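PDB 4EWG: beta-ketoacyl synthase from Burkholderia phymatum, which probably acts as a 3-oxoacyl-[acyl-carrier-protein] synthase, condensing acyl chains during fatty acid elongation. Local coordinates for residues A[228-233]-A[311-316]; A[267-272]-A[278-283]; A[395-398]-A[402-405]. All coordinates share one frame; numbering follows the deposited sequence.

Interaction 1: A[228-233]-A[311-316]; sequences AKRDGL and RGDVAE
Arg230 reaches out of the loop that follows helix 200-207 and lays its guanidinium alongside Asp313, on the first turn of helix 310-324. The charged part of the contact is a salt bridge, with Arg230 NE 3.3 Å from Asp313 OD2. That oxygen lies well out of the guanidinium plane, so attraction between the charges, not a directed N-H bond, joins them. The two flat groups are nearly parallel, 20° apart, and the side chains slide past each other in opposite directions.

Packing supplies the rest. Asp313 CB covers one face of the guanidinium, standing 3.7 Å from Arg230 NE. At the edge, Val314 CG2 comes within 3.7 Å of Arg230 NH2, and its side chain crosses that of the arginine at about a right angle. The arginine chain is extended from CG to NE, which gives it the length to span the gap from the loop.

The directed hydrogen bonds go elsewhere. Arg230 gives NE to Thr309 O and NH2 to Asp310 O, carbonyls just before and at the first residue of the helix, while NH1 serves Asp227 O and forms a salt bridge with Asp371. Asp313 OD2 accepts the backbone N-H of Phe226. With bonds on NE, NH1 and NH2, the guanidinium is held in its orientation.

The contact ties the loop before strand 238-246 to the N-terminal part of helix 310-324. Further along that helix, Ala315 and Glu316 pack against Met281 of helix 278-291.

Interaction 2: A[267-272]-A[278-283]; sequences NSDGAH and ASTMAR
Asn267 and Asp269, at the end of strand 259-268 and just beyond it, both turn to Thr280 on the first turn of helix 278-291, a strand-loop-helix connection of the thiolase-like fold. ND2 of the Asn267 amide donates to Thr280 O over 2.9 Å at an N-H...O angle of 161°, with the carbonyl oxygen lying in the amide plane. A chi1 of 72°, which sets CG between the backbone N and the carbonyl carbon, aims the amide at the helix. Its other end is taken as well, since OD1 accepts from Asn403 ND2. The aliphatic start of Arg283 runs across Asn267 at about a right angle, with CB 3.7 Å from ND2, before its guanidinium leads off to Gln286 and Glu290.

Asp269 and Thr280 cross obliquely. The threonine hydroxyl comes from above the carboxylate plane and donates to Asp269 OD1, OG1 to OD1 being 2.6 Å; Thr277 O is a second acceptor within reach of that hydroxyl. The other carboxylate oxygen, OD2, takes the N-H of Thr277, so the two oxygens of Asp269 bind Thr280 and the residue just ahead of the helix. Ser268, between them, points away from the helix and bonds through OG to Gly159 O of the second subunit, which places this strand end at the dimer interface.

A water links the two segments, donating to Asp269 O at 2.7 Å and to Thr280 OG1 at 3.2 Å.

Interaction 3: A[395-398]-A[402-405]; sequences NNFA and INTS
The beta hairpin of strands 391-398 and 402-409 sets Asn395 opposite Ser405, Asn396 opposite Thr404 and Phe397 opposite Asn403. The backbone ladder centres on Asn396 and Thr404, a hydrogen-bonded antiparallel pair. Thr404 N donates to Asn396 O at 2.9 Å, nearly straight, and Asn396 N returns the bond to Thr404 O at 3.0 Å. Nearer the turn, Ala398 N reaches Ile402 O at 2.8 Å, a more bent bond, and the reverse bond from Ile402 N is weak. In the non-hydrogen-bonded pairs the CA atoms lie closer, 4.5 Å for Phe397 CA and Asn403 CA, and CA-H...O contacts run from Asn395 CA to Thr404 O and from Phe397 CA to Ile402 O, each 3.5 Å.

This hairpin lies within a core mixed sheet of the thiolase-like fold. Strand 259-268 flanks 402-409 and strand 299-303 flanks 391-398. The face bearing Asn395, Phe397, Asn403 and Ser405 is covered by helix 278-291; the other, bearing Asn396, Ala398, Ile402 and Thr404, meets helix 170-183 and the loop with Cys168 and Ala169.

On the first face, Ser405 OG donates to Asn395 OD1 over 2.8 Å, lying in the carbonyl plane of the amide with a C=O...O angle of 158°. With chi1 -178° the Ser405 hydroxyl stands opposite the backbone N, on the side where Asn395 OD1 lies. Asn403 meets the rim of the Phe397 ring: OD1 sits near the ring plane, 3.3 Å from CD1, with the amide turned 66° from the ring. Its ND2 is held by Asn267 and Asp269; those two bonds set the rotation of the amide and leave OD1 on the Phe397 side. On the second face the Thr404 hydroxyl bonds to Ser172 OG, while Ala398 CB and Ile402 CB pack at 4.2 Å.

Interactions 2 and 3 are the closest, their centres about 9 Å apart, and share one sheet: Asn267 O probably accepts from Asn403 N at 2.8 Å, and Asp269 OD1 from Asn403 ND2 at 3.0 Å. Met281 joins all three. Met281 CB lies 3.6 Å from Phe397 CE1 of interaction 3, and Met281 SD 3.7 Å from Ala315 CB of interaction 1, whose centre is about 17 Å from that of interaction 2. Glu316, beyond the salt bridge, also touches the Phe397 ring. None of the three lies at the calcium-binding residue His249, but interaction 3 borders Cys168 and His305, a region consistent with the family's active site.

Interaction 1: A[228-233]-A[311-316]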
loop_
_atom_site.group_PDB
_atom_site.type_symbol
_atom_site.label_atom_id
_atom_site.label_comp_id
_atom_site.label_asym_id
_atom_site.label_seq_id
_atom_site.Cartn_x
_atom_site.Cartn_y
_atom_site.Cartn_z
ATOM N N ALA A 228 -32.279 14.377 -1.230
ATOM C CA ALA A 228 -33.369 13.482 -0.786
ATOM C C ALA A 228 -33.733 12.463 -1.838
ATOM O O ALA A 228 -34.341 11.466 -1.522
ATOM C CB ALA A 228 -34.607 14.287 -0.443
ATOM N N LYS A 229 -33.395 12.730 -3.095
ATOM C CA LYS A 229 -33.783 11.844 -4.184
ATOM C C LYS A 229 -32.611 11.047 -4.714
ATOM O O LYS A 229 -32.726 10.388 -5.724
ATOM C CB LYS A 229 -34.468 12.655 -5.333
ATOM C CG LYS A 229 -35.823 13.275 -4.967
ATOM C CD LYS A 229 -36.710 12.281 -4.222
ATOM C CE LYS A 229 -38.178 12.703 -4.134
ATOM N NZ LYS A 229 -38.361 13.785 -3.126
ATOM N N ARG A 230 -31.468 11.092 -4.037
ATOM C CA ARG A 230 -30.276 10.380 -4.538
ATOM C C ARG A 230 -30.549 8.878 -4.466
ATOM O O ARG A 230 -31.362 8.450 -3.649
ATOM C CB ARG A 230 -29.038 10.730 -3.718
ATOM C CG ARG A 230 -29.036 10.177 -2.295
ATOM C CD ARG A 230 -27.835 10.699 -1.522
ATOM N NE ARG A 230 -27.720 10.120 -0.184
ATOM C CZ ARG A 230 -28.470 10.464 0.866
ATOM N NH1 ARG A 230 -29.411 11.395 0.751
ATOM N NH2 ARG A 230 -28.275 9.875 2.046
ATOM N N ASP A 231 -29.885 8.096 -5.323
ATOM C CA ASP A 231 -30.019 6.636 -5.300
ATOM C C ASP A 231 -28.677 5.926 -5.538
ATOM O O ASP A 231 -28.643 4.897 -6.140
ATOM C CB ASP A 231 -31.008 6.183 -6.383
ATOM C CG ASP A 231 -30.398 6.239 -7.793
ATOM O OD1 ASP A 231 -29.745 7.257 -8.150
ATOM O OD2 ASP A 231 -30.545 5.249 -8.524
ATOM N N GLY A 232 -27.581 6.507 -5.080
ATOM C CA GLY A 232 -26.278 5.871 -5.205
ATOM C C GLY A 232 -25.241 6.689 -5.933
ATOM O O GLY A 232 -25.509 7.787 -6.402
ATOM N N LEU A 233 -24.037 6.120 -6.015
ATOM C CA LEU A 233 -22.882 6.793 -6.599
ATOM C C LEU A 233 -22.752 6.510 -8.075
ATOM O O LEU A 233 -23.457 5.667 -8.619
ATOM C CB LEU A 233 -21.590 6.355 -5.888
ATOM C CG LEU A 233 -21.126 4.887 -5.907
ATOM C CD1 LEU A 233 -20.444 4.475 -7.227
ATOM C CD2 LEU A 233 -20.204 4.635 -4.723
ATOM N N ARG A 311 -26.274 5.528 3.068
ATOM C CA ARG A 311 -25.638 5.608 4.396
ATOM C C ARG A 311 -24.402 6.523 4.457
ATOM O O ARG A 311 -24.113 7.109 5.506
ATOM C CB ARG A 311 -25.174 4.234 4.843
ATOM C CG ARG A 311 -26.262 3.216 5.050
ATOM C CD ARG A 311 -25.622 1.873 5.358
ATOM N NE ARG A 311 -26.568 0.882 5.851
ATOM C CZ ARG A 311 -27.094 0.863 7.073
ATOM N NH1 ARG A 311 -26.766 1.804 7.961
ATOM N NH2 ARG A 311 -27.960 -0.116 7.416
ATOM N N GLY A 312 -23.646 6.588 3.352
ATOM C CA GLY A 312 -22.394 7.345 3.309
ATOM C C GLY A 312 -22.642 8.811 3.571
ATOM O O GLY A 312 -22.002 9.407 4.416
ATOM N N ASP A 313 -23.602 9.382 2.854
ATOM C CA ASP A 313 -23.905 10.775 3.004
ATOM C C ASP A 313 -24.469 11.107 4.398
ATOM O O ASP A 313 -24.077 12.105 5.009
ATOM C CB ASP A 313 -24.877 11.213 1.913
ATOM C CG ASP A 313 -24.226 11.267 0.533
ATOM O OD1 ASP A 313 -23.053 10.808 0.366
ATOM O OD2 ASP A 313 -24.899 11.791 -0.402
ATOM N N VAL A 314 -25.345 10.258 4.917
ATOM C CA VAL A 314 -25.906 10.479 6.274
ATOM C C VAL A 314 -24.777 10.477 7.325
ATOM O O VAL A 314 -24.592 11.460 8.049
ATOM C CB VAL A 314 -26.969 9.414 6.629
ATOM C CG1 VAL A 314 -27.340 9.477 8.129
ATOM C CG2 VAL A 314 -28.198 9.587 5.741
ATOM N N ALA A 315 -24.004 9.400 7.369
ATOM C CA ALA A 315 -22.886 9.293 8.302
ATOM C C ALA A 315 -21.924 10.453 8.185
ATOM O O ALA A 315 -21.473 10.986 9.225
ATOM C CB ALA A 315 -22.121 8.010 8.066
ATOM N N GLU A 316 -21.560 10.825 6.951
ATOM C CA GLU A 316 -20.611 11.920 6.741
ATOM C C GLU A 316 -21.173 13.239 7.285
ATOM O O GLU A 316 -20.467 13.985 7.968
ATOM C CB GLU A 316 -20.221 12.087 5.248
ATOM C CG GLU A 316 -19.265 13.244 5.016
ATOM C CD GLU A 316 -18.681 13.329 3.600
ATOM O OE1 GLU A 316 -19.174 12.669 2.663
ATOM O OE2 GLU A 316 -17.689 14.063 3.430
#

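Interaction 2: A[267-272]-A[278-283]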
loop_
_atom_site.group_PDB
_atom_site.type_symbol
_atom_site.label_atom_id
_atom_site.label_comp_id
_atom_site.label_asym_id
_atom_site.label_seq_id
_atom_site.Cartn_x
_atom_site.Cartn_y
_atom_site.Cartn_z
ATOM N N ASN A 267 -7.647 7.294 10.669
ATOM C CA ASN A 267 -8.088 6.227 11.551
ATOM C C ASN A 267 -9.015 5.253 10.823
ATOM O O ASN A 267 -9.165 5.340 9.618
ATOM C CB ASN A 267 -8.752 6.796 12.829
ATOM C CG ASN A 267 -10.117 7.398 12.581
ATOM O OD1 ASN A 267 -10.530 7.596 11.439
ATOM N ND2 ASN A 267 -10.832 7.685 13.657
ATOM N N SER A 268 -9.574 4.298 11.557
ATOM C CA SER A 268 -10.654 3.463 11.022
ATOM C C SER A 268 -11.789 3.223 12.013
ATOM O O SER A 268 -11.628 3.339 13.238
ATOM C CB SER A 268 -10.143 2.142 10.474
ATOM O OG SER A 268 -9.052 1.721 11.215
ATOM N N ASP A 269 -12.946 2.892 11.447
ATOM C CA ASP A 269 -14.152 2.638 12.228
ATOM C C ASP A 269 -14.062 1.365 13.068
ATOM O O ASP A 269 -14.716 1.268 14.088
ATOM C CB ASP A 269 -15.374 2.509 11.317
ATOM C CG ASP A 269 -15.699 3.793 10.530
ATOM O OD1 ASP A 269 -15.252 4.896 10.946
ATOM O OD2 ASP A 269 -16.439 3.676 9.501
ATOM N N GLY A 270 -13.278 0.392 12.615
ATOM C CA GLY A 270 -13.187 -0.902 13.239
ATOM C C GLY A 270 -14.525 -1.587 13.524
ATOM O O GLY A 270 -14.675 -2.252 14.559
ATOM N N ALA A 271 -15.493 -1.425 12.627
ATOM C CA ALA A 271 -16.843 -1.870 12.866
ATOM C C ALA A 271 -17.288 -2.653 11.675
ATOM O O ALA A 271 -17.543 -3.825 11.790
ATOM C CB ALA A 271 -17.785 -0.681 13.125
ATOM N N HIS A 272 -17.410 -1.999 10.532
ATOM C CA HIS A 272 -17.921 -2.647 9.315
ATOM C C HIS A 272 -17.044 -2.415 8.098
ATOM O O HIS A 272 -16.291 -1.404 8.000
ATOM C CB HIS A 272 -19.331 -2.149 9.036
ATOM C CG HIS A 272 -20.165 -3.109 8.226
ATOM N ND1 HIS A 272 -20.174 -3.110 6.860
ATOM C CD2 HIS A 272 -21.024 -4.135 8.623
ATOM C CE1 HIS A 272 -21.005 -4.070 6.425
ATOM N NE2 HIS A 272 -21.523 -4.699 7.503
ATOM N N ALA A 278 -20.242 7.090 12.018
ATOM C CA ALA A 278 -20.074 8.542 12.184
ATOM C C ALA A 278 -19.070 8.990 13.256
ATOM O O ALA A 278 -18.327 9.961 13.037
ATOM C CB ALA A 278 -21.433 9.201 12.425
ATOM N N SER A 279 -19.013 8.312 14.396
ATOM C CA SER A 279 -18.172 8.813 15.495
ATOM C C SER A 279 -16.679 8.785 15.146
ATOM O O SER A 279 -15.940 9.784 15.378
ATOM C CB SER A 279 -18.437 8.083 16.804
ATOM O OG SER A 279 -18.207 6.700 16.641
ATOM N N THR A 280 -16.248 7.682 14.547
ATOM C CA THR A 280 -14.854 7.523 14.158
ATOM C C THR A 280 -14.500 8.344 12.928
ATOM O O THR A 280 -13.344 8.745 12.782
ATOM C CB THR A 280 -14.476 6.040 13.968
ATOM O OG1 THR A 280 -15.610 5.334 13.455
ATOM C CG2 THR A 280 -14.079 5.411 15.317
ATOM N N MET A 281 -15.490 8.611 12.063
ATOM C CA MET A 281 -15.307 9.563 10.957
ATOM C C MET A 281 -15.026 10.965 11.532
ATOM O O MET A 281 -14.093 11.636 11.110
ATOM C CB MET A 281 -16.537 9.594 10.037
ATOM C CG MET A 281 -16.763 8.292 9.260
ATOM S SD MET A 281 -18.461 8.090 8.663
ATOM C CE MET A 281 -18.435 9.041 7.139
ATOM N N ALA A 282 -15.820 11.374 12.528
ATOM C CA ALA A 282 -15.591 12.653 13.235
ATOM C C ALA A 282 -14.199 12.665 13.845
ATOM O O ALA A 282 -13.466 13.636 13.725
ATOM C CB ALA A 282 -16.666 12.904 14.315
ATOM N N ARG A 283 -13.840 11.564 14.499
ATOM C CA ARG A 283 -12.542 11.469 15.215
ATOM C C ARG A 283 -11.366 11.682 14.263
ATOM O O ARG A 283 -10.362 12.315 14.624
ATOM C CB ARG A 283 -12.454 10.121 15.948
ATOM C CG ARG A 283 -11.201 9.881 16.785
ATOM C CD ARG A 283 -11.073 10.840 17.959
ATOM N NE ARG A 283 -9.735 10.772 18.558
ATOM C CZ ARG A 283 -9.057 11.809 19.072
ATOM N NH1 ARG A 283 -9.546 13.057 19.044
ATOM N NH2 ARG A 283 -7.847 11.604 19.586
HETATM O O HOH W 1 -16.783 2.824 14.994
#

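Interaction 3: A[395-398]-A[402-405]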
loop_
_atom_site.group_PDB
_atom_site.type_symbol
_atom_site.label_atom_id
_atom_site.label_comp_id
_atom_site.label_asym_id
_atom_site.label_seq_id
_atom_site.Cartn_x
_atom_site.Cartn_y
_atom_site.Cartn_z
ATOM N N ASN A 395 -11.985 15.721 3.193
ATOM C CA ASN A 395 -12.213 14.427 3.857
ATOM C C ASN A 395 -12.518 13.312 2.873
ATOM O O ASN A 395 -13.003 13.552 1.767
ATOM C CB ASN A 395 -13.383 14.536 4.830
ATOM C CG ASN A 395 -13.062 15.393 6.028
ATOM O OD1 ASN A 395 -11.917 15.387 6.518
ATOM N ND2 ASN A 395 -14.077 16.145 6.529
ATOM N N ASN A 396 -12.180 12.096 3.265
ATOM C CA ASN A 396 -12.445 10.898 2.453
ATOM C C ASN A 396 -12.600 9.727 3.369
ATOM O O ASN A 396 -11.897 9.609 4.386
ATOM C CB ASN A 396 -11.301 10.608 1.463
ATOM C CG ASN A 396 -11.081 11.737 0.490
ATOM O OD1 ASN A 396 -11.781 11.838 -0.566
ATOM N ND2 ASN A 396 -10.114 12.576 0.792
ATOM N N PHE A 397 -13.527 8.868 3.011
ATOM C CA PHE A 397 -13.894 7.726 3.848
ATOM C C PHE A 397 -14.040 6.564 2.942
ATOM O O PHE A 397 -14.781 6.656 1.988
ATOM C CB PHE A 397 -15.223 8.002 4.577
ATOM C CG PHE A 397 -15.222 9.281 5.326
ATOM C CD1 PHE A 397 -14.537 9.394 6.529
ATOM C CD2 PHE A 397 -15.862 10.380 4.837
ATOM C CE1 PHE A 397 -14.511 10.587 7.234
ATOM C CE2 PHE A 397 -15.841 11.583 5.540
ATOM C CZ PHE A 397 -15.171 11.682 6.728
ATOM N N ALA A 398 -13.414 5.450 3.281
ATOM C CA ALA A 398 -13.185 4.396 2.336
ATOM C C ALA A 398 -13.622 3.009 2.843
ATOM O O ALA A 398 -13.952 2.809 4.012
ATOM C CB ALA A 398 -11.710 4.380 1.988
ATOM N N ILE A 402 -11.765 3.008 6.522
ATOM C CA ILE A 402 -10.550 3.836 6.553
ATOM C C ILE A 402 -10.933 5.289 6.344
ATOM O O ILE A 402 -11.512 5.642 5.291
ATOM C CB ILE A 402 -9.540 3.431 5.457
ATOM C CG1 ILE A 402 -8.966 2.039 5.760
ATOM C CG2 ILE A 402 -8.422 4.447 5.330
ATOM C CD1 ILE A 402 -8.245 1.392 4.581
ATOM N N ASN A 403 -10.609 6.133 7.335
ATOM C CA ASN A 403 -10.928 7.543 7.275
ATOM C C ASN A 403 -9.679 8.431 7.204
ATOM O O ASN A 403 -8.689 8.183 7.910
ATOM C CB ASN A 403 -11.749 7.943 8.498
ATOM C CG ASN A 403 -12.863 6.957 8.794
ATOM O OD1 ASN A 403 -13.608 6.551 7.889
ATOM N ND2 ASN A 403 -12.975 6.562 10.045
ATOM N N THR A 404 -9.755 9.461 6.359
ATOM C CA THR A 404 -8.714 10.488 6.250
ATOM C C THR A 404 -9.299 11.877 6.232
ATOM O O THR A 404 -10.369 12.110 5.695
ATOM C CB THR A 404 -7.866 10.333 4.972
ATOM O OG1 THR A 404 -8.709 10.498 3.815
ATOM C CG2 THR A 404 -7.226 8.981 4.923
ATOM N N SER A 405 -8.564 12.794 6.850
ATOM C CA SER A 405 -8.910 14.211 6.906
ATOM C C SER A 405 -7.625 15.013 6.676
ATOM O O SER A 405 -6.634 14.816 7.372
ATOM C CB SER A 405 -9.500 14.540 8.273
ATOM O OG SER A 405 -9.879 15.880 8.359
#